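Local coordinates for mannuronan C5-epimerase (Pseudomonas syringae pv. tomato, PDB 4NK6), which epimerises beta-D-mannuronate to alpha-L-guluronate within the polymer during alginate synthesis and belongs to a periplasmic complex that shields the chain from degradation, at residues H278-A283 with D303-F308. Sequence-based numbering, arbitrary orientation.
Sequences HGLIIA and DNSFIF
Ile281-Ala283 and Phe306-Phe308 pair as parallel strands on successive coils of the C-terminal domain. Phe306 N donates to Leu280 O; Phe306 O in turn takes a nearly straight bond from Ile282 N (2.8 Å, 170° at the hydrogen), and Ile282 O accepts one from Phe308 N. Such in-register stacking of equivalent strands builds a right-handed parallel beta-helix, a fold common among proteins that handle long linear polysaccharides. Ile282 and Ile307 stack on the same face, Ile282 CD1 lying 4.3 Å from Ile307 CG1; Ile282 also packs on Ile271 and Pro273 of strand 269-274. On the other face, with CG between backbone N and carbonyl carbon (chi1 63°), the Phe308 ring lies against the preceding coil. One ring face thereby receives the methyl of Ala283 in a CH-pi contact, CB 3.8 Å from the ring centroid, while Ile281 CG2 approaches CE1 of Phe308 obliquely. The Phe306 ring turns its edge to Leu280 O, CD1 3.6 Å from that oxygen. In the loops that lead into the strands, a side chain joins the pairing: Ser305 OG accepts a hydrogen bond from Leu280 N (3.1 Å) and donates to Asp303 O from above the carbonyl plane. Gly279 N is shared weakly between Asp303 O and Asn304 O.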
loop_
_atom_site.group_PDB
_atom_site.type_symbol
_atom_site.label_atom_id
_atom_site.label_comp_id
_atom_site.label_asym_id
_atom_site.label_seq_id
_atom_site.Cartn_x
_atom_site.Cartn_y
_atom_site.Cartn_z
ATOM N N HIS A 278 5.852 2.633 -10.128
ATOM C CA HIS A 278 5.240 3.009 -11.397
ATOM C C HIS A 278 4.463 1.858 -12.041
ATOM O O HIS A 278 4.788 0.689 -11.841
ATOM C CB HIS A 278 6.333 3.486 -12.354
ATOM C CG HIS A 278 7.417 2.476 -12.558
ATOM N ND1 HIS A 278 7.378 1.540 -13.570
ATOM C CD2 HIS A 278 8.549 2.225 -11.857
ATOM C CE1 HIS A 278 8.451 0.770 -13.497
ATOM N NE2 HIS A 278 9.178 1.165 -12.466
ATOM N N GLY A 279 3.448 2.200 -12.834
ATOM C CA GLY A 279 2.662 1.203 -13.541
ATOM C C GLY A 279 1.719 0.488 -12.594
ATOM O O GLY A 279 1.223 -0.586 -12.893
ATOM N N LEU A 280 1.468 1.083 -11.438
ATOM C CA LEU A 280 0.628 0.423 -10.451
ATOM C C LEU A 280 -0.834 0.446 -10.890
ATOM O O LEU A 280 -1.288 1.395 -11.533
ATOM C CB LEU A 280 0.786 1.082 -9.081
ATOM C CG LEU A 280 2.217 1.314 -8.584
ATOM C CD1 LEU A 280 2.162 1.898 -7.197
ATOM C CD2 LEU A 280 3.045 0.031 -8.581
ATOM N N ILE A 281 -1.553 -0.615 -10.540
ATOM C CA ILE A 281 -2.970 -0.746 -10.839
ATOM C C ILE A 281 -3.724 -0.899 -9.524
ATOM O O ILE A 281 -3.693 -1.951 -8.879
ATOM C CB ILE A 281 -3.248 -1.953 -11.769
ATOM C CG1 ILE A 281 -2.614 -1.724 -13.143
ATOM C CG2 ILE A 281 -4.754 -2.198 -11.915
ATOM C CD1 ILE A 281 -2.607 -2.971 -14.058
ATOM N N ILE A 282 -4.376 0.176 -9.109
ATOM C CA ILE A 282 -5.108 0.184 -7.859
ATOM C C ILE A 282 -6.582 0.338 -8.187
ATOM O O ILE A 282 -7.031 1.440 -8.505
ATOM C CB ILE A 282 -4.623 1.341 -6.979
ATOM C CG1 ILE A 282 -3.124 1.173 -6.692
ATOM C CG2 ILE A 282 -5.406 1.389 -5.673
ATOM C CD1 ILE A 282 -2.459 2.415 -6.131
ATOM N N ALA A 283 -7.334 -0.762 -8.119
ATOM C CA ALA A 283 -8.697 -0.780 -8.657
ATOM C C ALA A 283 -9.718 -1.588 -7.844
ATOM O O ALA A 283 -9.392 -2.629 -7.270
ATOM C CB ALA A 283 -8.674 -1.285 -10.092
ATOM N N ASP A 303 4.478 7.291 -10.576
ATOM C CA ASP A 303 4.150 7.774 -11.914
ATOM C C ASP A 303 3.459 6.720 -12.771
ATOM O O ASP A 303 3.583 5.524 -12.512
ATOM C CB ASP A 303 5.418 8.256 -12.642
ATOM C CG ASP A 303 6.075 9.447 -11.963
ATOM O OD1 ASP A 303 5.464 10.017 -11.036
ATOM O OD2 ASP A 303 7.201 9.825 -12.365
ATOM N N ASN A 304 2.734 7.181 -13.792
ATOM C CA ASN A 304 2.158 6.301 -14.802
ATOM C C ASN A 304 1.349 5.162 -14.206
ATOM O O ASN A 304 1.466 4.012 -14.632
ATOM C CB ASN A 304 3.271 5.759 -15.706
ATOM C CG ASN A 304 4.118 6.877 -16.303
ATOM O OD1 ASN A 304 3.599 7.944 -16.636
ATOM N ND2 ASN A 304 5.416 6.646 -16.421
ATOM N N SER A 305 0.534 5.498 -13.215
ATOM C CA SER A 305 -0.266 4.514 -12.505
ATOM C C SER A 305 -1.758 4.781 -12.706
ATOM O O SER A 305 -2.160 5.769 -13.335
ATOM C CB SER A 305 0.090 4.517 -11.013
ATOM O OG SER A 305 1.443 4.128 -10.806
ATOM N N PHE A 306 -2.578 3.888 -12.174
ATOM C CA PHE A 306 -4.000 3.945 -12.424
ATOM C C PHE A 306 -4.745 3.681 -11.143
ATOM O O PHE A 306 -4.564 2.640 -10.501
ATOM C CB PHE A 306 -4.411 2.897 -13.466
ATOM C CG PHE A 306 -3.615 2.941 -14.743
ATOM C CD1 PHE A 306 -2.382 2.310 -14.834
ATOM C CD2 PHE A 306 -4.122 3.573 -15.870
ATOM C CE1 PHE A 306 -1.655 2.326 -16.024
ATOM C CE2 PHE A 306 -3.405 3.589 -17.063
ATOM C CZ PHE A 306 -2.172 2.962 -17.140
ATOM N N ILE A 307 -5.591 4.631 -10.774
ATOM C CA ILE A 307 -6.406 4.511 -9.583
ATOM C C ILE A 307 -7.854 4.612 -10.023
ATOM O O ILE A 307 -8.338 5.706 -10.315
ATOM C CB ILE A 307 -6.055 5.623 -8.563
ATOM C CG1 ILE A 307 -4.569 5.540 -8.172
ATOM C CG2 ILE A 307 -6.952 5.518 -7.330
ATOM C CD1 ILE A 307 -4.084 6.716 -7.293
ATOM N N PHE A 308 -8.545 3.476 -10.115
ATOM C CA PHE A 308 -9.884 3.495 -10.701
ATOM C C PHE A 308 -10.929 2.575 -10.069
ATOM O O PHE A 308 -10.618 1.481 -9.589
ATOM C CB PHE A 308 -9.847 3.339 -12.236
ATOM C CG PHE A 308 -9.278 2.022 -12.731
ATOM C CD1 PHE A 308 -7.906 1.809 -12.778
ATOM C CD2 PHE A 308 -10.115 1.025 -13.197
ATOM C CE1 PHE A 308 -7.385 0.613 -13.251
ATOM C CE2 PHE A 308 -9.601 -0.175 -13.684
ATOM C CZ PHE A 308 -8.233 -0.379 -13.706
#